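Local coordinates for protein lantibiotic dehydratase (Microbispora corallina, PDB 5EHK) that probably dehydrates serine and threonine residues of the NAI-107 lantibiotic precursor, using glutamyl-tRNA to activate their hydroxyls before elimination, at residues L919-D930 / S1045-A1056; E910-A918 / R1072-M1080. All coordinates share one frame; numbering follows the deposited sequence.

Contact 1: residues L919-D930 / S1045-A1056; sequences LAEFTETAFQHD and SRDEAVRRFGTA
F922 and F1053 form the dense end of this contact. The CB of F922 sits over one face of the F1053 ring, 4.1 Å from its centroid, and the backbone N of T923 lies over the same face. F1053 carries its CG anti to the backbone N (chi1 -173°), which brings the ring against F922 CB and toward T923; A926 CB and L919 CD1 meet its edge, and the latter is 4.0 Å from F1053 CE2. The F922 ring is in turn covered on one face by the methyl of A1056, whose CB is 3.8 Å from the ring centroid and displaced toward the rim. The two segments form an antiparallel helix pair (164° between their directions) in the C-terminal region of the lantibiotic dehydratase family. Their axes approach to 8.4 Å, a close spacing that fits the small A1049, whose CB meets the backbone of A926 and lies 3.6 Å from T925 CG2. On the looser side, a water bridges two helix carbonyls, donating to A1049 O at 2.6 Å and to F922 O at 3.2 Å. Nearby, R1051 grips E1048 OE2 with NE and NH2, whereas R1052 rests its CB by the F922 ring and bonds weakly to E1048. Past H929, whose CB packs on CB of R1046, the joint turns ionic. R1046 NE donates to D930 OD1 at 3.0 Å (145° at the hydrogen), with carboxylate and guanidinium nearly coplanar and the anti lone pair of OD1 in use. T1081 also bonds to OD1, and R1084 forms a salt bridge with OD2.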
loop_
_atom_site.group_PDB
_atom_site.type_symbol
_atom_site.label_atom_id
_atom_site.label_comp_id
_atom_site.label_asym_id
_atom_site.label_seq_id
_atom_site.Cartn_x
_atom_site.Cartn_y
_atom_site.Cartn_z
ATOM N N LEU A 919 42.267 -5.831 1.762
ATOM C CA LEU A 919 42.166 -4.494 1.214
ATOM C C LEU A 919 41.441 -3.510 2.117
ATOM O O LEU A 919 41.303 -2.331 1.769
ATOM C CB LEU A 919 41.497 -4.556 -0.151
ATOM C CG LEU A 919 42.428 -5.255 -1.137
ATOM C CD1 LEU A 919 41.807 -5.322 -2.532
ATOM C CD2 LEU A 919 43.787 -4.533 -1.166
ATOM N N ALA A 920 41.019 -3.982 3.287
ATOM C CA ALA A 920 40.173 -3.189 4.177
ATOM C C ALA A 920 40.738 -1.808 4.537
ATOM O O ALA A 920 40.013 -0.812 4.511
ATOM C CB ALA A 920 39.855 -3.970 5.451
ATOM N N GLU A 921 42.025 -1.740 4.841
ATOM C CA GLU A 921 42.608 -0.467 5.217
ATOM C C GLU A 921 42.552 0.541 4.081
ATOM O O GLU A 921 42.404 1.743 4.313
ATOM C CB GLU A 921 44.043 -0.638 5.702
ATOM C CG GLU A 921 44.145 -1.269 7.054
ATOM C CD GLU A 921 43.393 -0.511 8.132
ATOM O OE1 GLU A 921 43.541 0.729 8.235
ATOM O OE2 GLU A 921 42.675 -1.178 8.903
ATOM N N PHE A 922 42.667 0.055 2.851
ATOM C CA PHE A 922 42.571 0.947 1.698
ATOM C C PHE A 922 41.129 1.432 1.516
ATOM O O PHE A 922 40.887 2.581 1.137
ATOM C CB PHE A 922 43.076 0.253 0.431
ATOM C CG PHE A 922 44.506 -0.202 0.521
ATOM C CD1 PHE A 922 45.548 0.688 0.281
ATOM C CD2 PHE A 922 44.816 -1.521 0.852
ATOM C CE1 PHE A 922 46.870 0.268 0.358
ATOM C CE2 PHE A 922 46.148 -1.941 0.943
ATOM C CZ PHE A 922 47.172 -1.049 0.685
ATOM N N THR A 923 40.181 0.545 1.806
ATOM C CA THR A 923 38.778 0.903 1.744
ATOM C C THR A 923 38.419 1.942 2.804
ATOM O O THR A 923 37.807 2.955 2.486
ATOM C CB THR A 923 37.864 -0.324 1.866
ATOM O OG1 THR A 923 38.201 -1.278 0.849
ATOM C CG2 THR A 923 36.383 0.084 1.726
ATOM N N GLU A 924 38.796 1.708 4.056
ATOM C CA GLU A 924 38.468 2.667 5.106
ATOM C C GLU A 924 39.046 4.025 4.777
ATOM O O GLU A 924 38.429 5.068 4.989
ATOM C CB GLU A 924 38.970 2.202 6.472
ATOM C CG GLU A 924 38.292 0.921 6.967
ATOM C CD GLU A 924 36.814 1.101 7.250
ATOM O OE1 GLU A 924 36.427 2.222 7.623
ATOM O OE2 GLU A 924 36.032 0.129 7.112
ATOM N N THR A 925 40.242 4.012 4.231
ATOM C CA THR A 925 40.898 5.264 3.917
ATOM C C THR A 925 40.207 6.016 2.798
ATOM O O THR A 925 39.938 7.227 2.921
ATOM C CB THR A 925 42.371 5.041 3.641
ATOM O OG1 THR A 925 43.012 4.743 4.887
ATOM C CG2 THR A 925 43.015 6.290 3.071
ATOM N N ALA A 926 39.885 5.298 1.730
ATOM C CA ALA A 926 39.112 5.906 0.666
ATOM C C ALA A 926 37.830 6.563 1.222
ATOM O O ALA A 926 37.566 7.740 0.965
ATOM C CB ALA A 926 38.790 4.889 -0.404
ATOM N N PHE A 927 37.076 5.810 2.023
ATOM C CA PHE A 927 35.856 6.315 2.643
ATOM C C PHE A 927 36.126 7.544 3.506
ATOM O O PHE A 927 35.394 8.523 3.417
ATOM C CB PHE A 927 35.191 5.239 3.498
ATOM C CG PHE A 927 34.574 4.128 2.715
ATOM C CD1 PHE A 927 34.611 4.121 1.331
ATOM C CD2 PHE A 927 33.928 3.095 3.363
ATOM C CE1 PHE A 927 34.030 3.093 0.605
ATOM C CE2 PHE A 927 33.350 2.073 2.638
ATOM C CZ PHE A 927 33.405 2.076 1.257
ATOM N N GLN A 928 37.189 7.530 4.306
ATOM C CA GLN A 928 37.481 8.710 5.117
ATOM C C GLN A 928 37.769 9.947 4.263
ATOM O O GLN A 928 37.125 10.969 4.427
ATOM C CB GLN A 928 38.657 8.487 6.077
ATOM C CG GLN A 928 38.824 9.649 7.046
ATOM C CD GLN A 928 40.023 9.495 7.931
ATOM O OE1 GLN A 928 40.137 8.533 8.683
ATOM N NE2 GLN A 928 40.944 10.440 7.840
ATOM N N HIS A 929 38.697 9.823 3.315
ATOM C CA HIS A 929 39.108 10.955 2.496
ATOM C C HIS A 929 38.023 11.418 1.535
ATOM O O HIS A 929 37.921 12.616 1.262
ATOM C CB HIS A 929 40.433 10.660 1.767
ATOM C CG HIS A 929 41.607 10.554 2.691
ATOM N ND1 HIS A 929 42.270 11.655 3.183
ATOM C CD2 HIS A 929 42.197 9.479 3.264
ATOM C CE1 HIS A 929 43.242 11.267 3.980
ATOM N NE2 HIS A 929 43.220 9.947 4.046
ATOM N N ASP A 930 37.190 10.494 1.059
ATOM C CA ASP A 930 36.079 10.904 0.209
ATOM C C ASP A 930 35.033 11.656 1.008
ATOM O O ASP A 930 34.371 12.556 0.484
ATOM C CB ASP A 930 35.410 9.732 -0.465
ATOM C CG ASP A 930 34.461 10.173 -1.546
ATOM O OD1 ASP A 930 34.931 10.518 -2.659
ATOM O OD2 ASP A 930 33.243 10.194 -1.280
ATOM N N SER A 1045 43.837 14.501 -1.585
ATOM C CA SER A 1045 44.008 13.483 -0.592
ATOM C C SER A 1045 43.130 12.255 -0.908
ATOM O O SER A 1045 43.542 11.100 -0.745
ATOM C CB SER A 1045 43.696 14.091 0.769
ATOM O OG SER A 1045 43.182 13.118 1.635
ATOM N N ARG A 1046 41.937 12.476 -1.425
ATOM C CA ARG A 1046 41.140 11.313 -1.742
ATOM C C ARG A 1046 41.597 10.657 -3.050
ATOM O O ARG A 1046 41.522 9.429 -3.198
ATOM C CB ARG A 1046 39.636 11.623 -1.714
ATOM C CG ARG A 1046 38.989 11.698 -3.066
ATOM C CD ARG A 1046 38.349 10.393 -3.520
ATOM N NE ARG A 1046 37.341 10.733 -4.515
ATOM C CZ ARG A 1046 37.616 11.236 -5.713
ATOM N NH1 ARG A 1046 38.865 11.422 -6.099
ATOM N NH2 ARG A 1046 36.642 11.550 -6.542
ATOM N N ASP A 1047 42.093 11.449 -3.992
ATOM C CA ASP A 1047 42.732 10.841 -5.164
ATOM C C ASP A 1047 43.952 9.996 -4.740
ATOM O O ASP A 1047 44.197 8.925 -5.296
ATOM C CB ASP A 1047 43.138 11.894 -6.195
ATOM C CG ASP A 1047 41.960 12.369 -7.043
ATOM O OD1 ASP A 1047 40.911 11.705 -6.985
ATOM O OD2 ASP A 1047 42.081 13.378 -7.787
ATOM N N GLU A 1048 44.697 10.463 -3.742
ATOM C CA GLU A 1048 45.853 9.717 -3.288
ATOM C C GLU A 1048 45.392 8.375 -2.781
ATOM O O GLU A 1048 45.906 7.343 -3.219
ATOM C CB GLU A 1048 46.624 10.449 -2.192
ATOM C CG GLU A 1048 47.993 10.964 -2.623
ATOM C CD GLU A 1048 48.937 9.859 -3.115
ATOM O OE1 GLU A 1048 49.557 9.175 -2.266
ATOM O OE2 GLU A 1048 49.064 9.683 -4.352
ATOM N N ALA A 1049 44.394 8.393 -1.895
ATOM C CA ALA A 1049 43.900 7.172 -1.290
ATOM C C ALA A 1049 43.419 6.172 -2.323
ATOM O O ALA A 1049 43.638 4.964 -2.199
ATOM C CB ALA A 1049 42.789 7.492 -0.323
ATOM N N VAL A 1050 42.795 6.671 -3.368
ATOM C CA VAL A 1050 42.267 5.770 -4.354
ATOM C C VAL A 1050 43.405 5.223 -5.187
ATOM O O VAL A 1050 43.373 4.062 -5.600
ATOM C CB VAL A 1050 41.206 6.455 -5.211
ATOM C CG1 VAL A 1050 40.822 5.605 -6.414
ATOM C CG2 VAL A 1050 40.008 6.699 -4.366
ATOM N N ARG A 1051 44.422 6.048 -5.415
ATOM C CA ARG A 1051 45.572 5.575 -6.166
ATOM C C ARG A 1051 46.179 4.369 -5.455
ATOM O O ARG A 1051 46.333 3.313 -6.090
ATOM C CB ARG A 1051 46.619 6.672 -6.394
ATOM C CG ARG A 1051 46.667 7.188 -7.824
ATOM C CD ARG A 1051 47.840 8.118 -8.081
ATOM N NE ARG A 1051 47.946 9.173 -7.065
ATOM C CZ ARG A 1051 47.265 10.323 -7.087
ATOM N NH1 ARG A 1051 46.419 10.581 -8.092
ATOM N NH2 ARG A 1051 47.428 11.219 -6.104
ATOM N N ARG A 1052 46.474 4.503 -4.153
ATOM C CA ARG A 1052 47.066 3.395 -3.405
ATOM C C ARG A 1052 46.205 2.137 -3.477
ATOM O O ARG A 1052 46.714 1.051 -3.760
ATOM C CB ARG A 1052 47.324 3.746 -1.934
ATOM C CG ARG A 1052 47.467 5.209 -1.654
ATOM C CD ARG A 1052 48.723 5.523 -0.904
ATOM N NE ARG A 1052 48.473 6.055 0.434
ATOM C CZ ARG A 1052 48.896 7.242 0.877
ATOM N NH1 ARG A 1052 49.578 8.069 0.094
ATOM N NH2 ARG A 1052 48.625 7.612 2.120
ATOM N N PHE A 1053 44.906 2.302 -3.217
ATOM C CA PHE A 1053 43.925 1.218 -3.232
ATOM C C PHE A 1053 44.001 0.506 -4.587
ATOM O O PHE A 1053 44.096 -0.723 -4.639
ATOM C CB PHE A 1053 42.527 1.802 -2.948
ATOM C CG PHE A 1053 41.425 0.780 -2.757
ATOM C CD1 PHE A 1053 40.178 1.193 -2.327
ATOM C CD2 PHE A 1053 41.615 -0.573 -3.015
ATOM C CE1 PHE A 1053 39.149 0.276 -2.152
ATOM C CE2 PHE A 1053 40.598 -1.496 -2.845
ATOM C CZ PHE A 1053 39.364 -1.075 -2.408
ATOM N N GLY A 1054 43.951 1.267 -5.678
ATOM C CA GLY A 1054 44.014 0.686 -7.009
ATOM C C GLY A 1054 45.307 -0.091 -7.219
ATOM O O GLY A 1054 45.302 -1.188 -7.804
ATOM N N THR A 1055 46.410 0.468 -6.724
ATOM C CA THR A 1055 47.700 -0.208 -6.755
ATOM C C THR A 1055 47.714 -1.541 -6.006
ATOM O O THR A 1055 48.001 -2.571 -6.614
ATOM C CB THR A 1055 48.836 0.691 -6.257
ATOM O OG1 THR A 1055 49.199 1.592 -7.304
ATOM C CG2 THR A 1055 50.067 -0.149 -5.881
ATOM N N ALA A 1056 47.415 -1.531 -4.706
ATOM C CA ALA A 1056 47.419 -2.771 -3.925
ATOM C C ALA A 1056 46.413 -3.742 -4.508
ATOM O O ALA A 1056 46.542 -4.962 -4.371
ATOM C CB ALA A 1056 47.113 -2.509 -2.465
HETATM O O HOH W 1 43.675 3.861 0.105
#

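Contact 2: residues E910-A918 / R1072-M1080; sequences EYERYGGDA and RLVGSLLHM
The hydroxyl of S1076 is gripped from two directions: its OG accepts from R913 NH2 at 2.9 Å, with a weaker bond from R913 NE at 3.2 Å, and donates to R1072 O at 3.1 Å one helical turn back. That carbonyl also takes the helix bond from S1076 N. R913 presents NE and NH2 side-on because its chain bends at chi3 (64°); the serine oxygen lies near the guanidinium edge, somewhat tilted from the plane as seen from NH2. Next to the arginine, Y914 lies against the helix. Its ring meets S1076 CB obliquely, its OH reaches M1080 CG at 3.6 Å, and L1077 CD2 approaches the ring edge 3.9 Å from CE1. L1073 closes the other end, its CG 4.0 Å from Y914 CA, while its own CA-H points at R913 O. Segment 910-918 runs from a 3-10 turn (911-913) through G915 (phi 87°) toward helix 920-942. R1072 crosses R913 at about a right angle; its NH2 lies over one face of the R913 guanidinium, the planes 51° apart. Two cations so near each other probably raise the positive charge on this exposed side, though how close they come is uncertain at this resolution, whereas the serine hydroxyl, engaged as both donor and acceptor, is probably held in one orientation.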
loop_
_atom_site.group_PDB
_atom_site.type_symbol
_atom_site.label_atom_id
_atom_site.label_comp_id
_atom_site.label_asym_id
_atom_site.label_seq_id
_atom_site.Cartn_x
_atom_site.Cartn_y
_atom_site.Cartn_z
ATOM N N GLU A 910 31.256 -4.357 4.821
ATOM C CA GLU A 910 31.125 -5.327 3.742
ATOM C C GLU A 910 32.353 -5.313 2.811
ATOM O O GLU A 910 32.263 -4.909 1.649
ATOM C CB GLU A 910 29.826 -5.100 2.967
ATOM C CG GLU A 910 29.501 -3.627 2.693
ATOM C CD GLU A 910 28.051 -3.412 2.276
ATOM O OE1 GLU A 910 27.170 -4.198 2.711
ATOM O OE2 GLU A 910 27.796 -2.455 1.504
ATOM N N TYR A 911 33.503 -5.733 3.329
ATOM C CA TYR A 911 34.743 -5.647 2.567
ATOM C C TYR A 911 34.713 -6.453 1.280
ATOM O O TYR A 911 35.447 -6.147 0.346
ATOM C CB TYR A 911 35.908 -6.072 3.430
ATOM C CG TYR A 911 36.145 -5.107 4.556
ATOM C CD1 TYR A 911 36.167 -3.735 4.325
ATOM C CD2 TYR A 911 36.307 -5.557 5.855
ATOM C CE1 TYR A 911 36.378 -2.854 5.342
ATOM C CE2 TYR A 911 36.501 -4.676 6.887
ATOM C CZ TYR A 911 36.541 -3.325 6.631
ATOM O OH TYR A 911 36.749 -2.445 7.681
ATOM N N GLU A 912 33.861 -7.471 1.224
ATOM C CA GLU A 912 33.713 -8.271 0.011
ATOM C C GLU A 912 33.349 -7.425 -1.228
ATOM O O GLU A 912 33.863 -7.680 -2.313
ATOM C CB GLU A 912 32.769 -9.474 0.218
ATOM C CG GLU A 912 31.345 -9.134 0.681
ATOM C CD GLU A 912 31.244 -8.843 2.189
ATOM O OE1 GLU A 912 32.242 -9.070 2.914
ATOM O OE2 GLU A 912 30.166 -8.385 2.646
ATOM N N ARG A 913 32.509 -6.401 -1.066
ATOM C CA ARG A 913 32.269 -5.463 -2.169
ATOM C C ARG A 913 33.562 -4.732 -2.566
ATOM O O ARG A 913 33.688 -4.234 -3.691
ATOM C CB ARG A 913 31.217 -4.410 -1.819
ATOM C CG ARG A 913 29.821 -4.926 -1.550
ATOM C CD ARG A 913 28.899 -3.754 -1.237
ATOM N NE ARG A 913 28.766 -2.862 -2.389
ATOM C CZ ARG A 913 27.725 -2.870 -3.223
ATOM N NH1 ARG A 913 26.712 -3.699 -3.005
ATOM N NH2 ARG A 913 27.677 -2.032 -4.259
ATOM N N TYR A 914 34.511 -4.641 -1.640
ATOM C CA TYR A 914 35.717 -3.859 -1.892
ATOM C C TYR A 914 36.999 -4.691 -1.891
ATOM O O TYR A 914 38.020 -4.269 -1.341
ATOM C CB TYR A 914 35.822 -2.701 -0.895
ATOM C CG TYR A 914 34.651 -1.770 -0.998
ATOM C CD1 TYR A 914 34.720 -0.604 -1.743
ATOM C CD2 TYR A 914 33.455 -2.078 -0.367
ATOM C CE1 TYR A 914 33.626 0.231 -1.836
ATOM C CE2 TYR A 914 32.364 -1.260 -0.452
ATOM C CZ TYR A 914 32.445 -0.113 -1.187
ATOM O OH TYR A 914 31.338 0.696 -1.258
ATOM N N GLY A 915 36.950 -5.879 -2.484
ATOM C CA GLY A 915 38.173 -6.631 -2.676
ATOM C C GLY A 915 38.608 -7.524 -1.527
ATOM O O GLY A 915 39.647 -8.177 -1.616
ATOM N N GLY A 916 37.851 -7.540 -0.436
ATOM C CA GLY A 916 38.149 -8.455 0.652
ATOM C C GLY A 916 38.962 -7.892 1.799
ATOM O O GLY A 916 39.461 -6.776 1.728
ATOM N N ASP A 917 39.139 -8.684 2.850
ATOM C CA ASP A 917 39.683 -8.135 4.085
ATOM C C ASP A 917 41.118 -7.609 3.983
ATOM O O ASP A 917 41.512 -6.736 4.758
ATOM C CB ASP A 917 39.567 -9.129 5.259
ATOM C CG ASP A 917 38.129 -9.614 5.512
ATOM O OD1 ASP A 917 37.152 -9.043 4.974
ATOM O OD2 ASP A 917 37.980 -10.582 6.284
ATOM N N ALA A 918 41.911 -8.120 3.050
ATOM C CA ALA A 918 43.296 -7.647 2.954
ATOM C C ALA A 918 43.307 -6.205 2.495
ATOM O O ALA A 918 44.231 -5.455 2.786
ATOM C CB ALA A 918 44.115 -8.503 2.021
ATOM N N ARG A 1072 32.805 -4.283 -10.070
ATOM C CA ARG A 1072 31.897 -4.007 -8.980
ATOM C C ARG A 1072 32.554 -3.093 -7.937
ATOM O O ARG A 1072 31.903 -2.218 -7.373
ATOM C CB ARG A 1072 31.408 -5.315 -8.350
ATOM C CG ARG A 1072 30.878 -5.170 -6.921
ATOM C CD ARG A 1072 30.375 -6.512 -6.418
ATOM N NE ARG A 1072 29.392 -6.387 -5.343
ATOM C CZ ARG A 1072 28.104 -6.103 -5.528
ATOM N NH1 ARG A 1072 27.625 -5.888 -6.751
ATOM N NH2 ARG A 1072 27.292 -6.026 -4.482
ATOM N N LEU A 1073 33.843 -3.300 -7.689
ATOM C CA LEU A 1073 34.574 -2.511 -6.699
ATOM C C LEU A 1073 34.555 -1.035 -7.045
ATOM O O LEU A 1073 34.056 -0.211 -6.267
ATOM C CB LEU A 1073 36.028 -2.977 -6.632
ATOM C CG LEU A 1073 36.953 -2.568 -5.489
ATOM C CD1 LEU A 1073 38.200 -3.432 -5.573
ATOM C CD2 LEU A 1073 37.349 -1.108 -5.513
ATOM N N VAL A 1074 35.131 -0.702 -8.198
ATOM C CA VAL A 1074 35.246 0.686 -8.604
ATOM C C VAL A 1074 33.852 1.286 -8.741
ATOM O O VAL A 1074 33.620 2.424 -8.329
ATOM C CB VAL A 1074 36.097 0.851 -9.892
ATOM C CG1 VAL A 1074 36.269 2.314 -10.243
ATOM C CG2 VAL A 1074 37.455 0.232 -9.710
ATOM N N GLY A 1075 32.918 0.495 -9.265
ATOM C CA GLY A 1075 31.536 0.923 -9.376
ATOM C C GLY A 1075 30.961 1.270 -8.012
ATOM O O GLY A 1075 30.210 2.235 -7.874
ATOM N N SER A 1076 31.317 0.488 -6.997
ATOM C CA SER A 1076 30.889 0.780 -5.636
ATOM C C SER A 1076 31.514 2.097 -5.223
ATOM O O SER A 1076 30.828 2.970 -4.683
ATOM C CB SER A 1076 31.344 -0.305 -4.645
ATOM O OG SER A 1076 30.504 -1.441 -4.664
ATOM N N LEU A 1077 32.803 2.257 -5.516
ATOM C CA LEU A 1077 33.505 3.483 -5.166
ATOM C C LEU A 1077 32.891 4.692 -5.878
ATOM O O LEU A 1077 32.756 5.751 -5.275
ATOM C CB LEU A 1077 35.005 3.363 -5.424
ATOM C CG LEU A 1077 35.862 2.591 -4.413
ATOM C CD1 LEU A 1077 37.290 2.483 -4.880
ATOM C CD2 LEU A 1077 35.831 3.273 -3.054
ATOM N N LEU A 1078 32.507 4.540 -7.145
ATOM C CA LEU A 1078 31.804 5.625 -7.832
ATOM C C LEU A 1078 30.465 5.957 -7.169
ATOM O O LEU A 1078 30.142 7.151 -6.968
ATOM C CB LEU A 1078 31.607 5.388 -9.343
ATOM C CG LEU A 1078 32.728 5.527 -10.391
ATOM C CD1 LEU A 1078 33.839 6.543 -10.033
ATOM C CD2 LEU A 1078 33.292 4.192 -10.760
ATOM N N HIS A 1079 29.687 4.906 -6.868
ATOM C CA HIS A 1079 28.386 5.051 -6.195
ATOM C C HIS A 1079 28.492 5.799 -4.837
ATOM O O HIS A 1079 27.754 6.750 -4.586
ATOM C CB HIS A 1079 27.694 3.684 -6.015
ATOM C CG HIS A 1079 26.476 3.731 -5.140
ATOM N ND1 HIS A 1079 25.425 4.599 -5.368
ATOM C CD2 HIS A 1079 26.153 3.042 -4.022
ATOM C CE1 HIS A 1079 24.507 4.432 -4.435
ATOM N NE2 HIS A 1079 24.924 3.494 -3.603
ATOM N N MET A 1080 29.423 5.399 -3.977
ATOM C CA MET A 1080 29.577 6.072 -2.684
ATOM C C MET A 1080 30.001 7.540 -2.780
ATOM O O MET A 1080 29.655 8.338 -1.905
ATOM C CB MET A 1080 30.504 5.282 -1.743
ATOM C CG MET A 1080 29.928 3.954 -1.221
ATOM S SD MET A 1080 28.476 4.061 -0.126
ATOM C CE MET A 1080 27.112 4.288 -1.236
#

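Overall arrangement
Contacts 1 and 2 have centres about 11 Å apart and lie in the C-terminal family region, well away from the centre of the chain. Segment 910-918 is the loop leading into helix 920-942, and helix 1044-1059 is followed by helix 1068-1085, so both segments of contact 1 fall between those of contact 2 in the sequence. They meet directly: Y911 OH probably bonds to E924, Y914 meets F927 edge-to-face, and L1073 and L1077 pack on F1053. Helix 950-965 touches both pairs. The result is one continuous packing unit of helices and the loop 910-918, in a region that in related dehydratases probably carries out glutamate elimination, built from chain parts over a hundred residues apart.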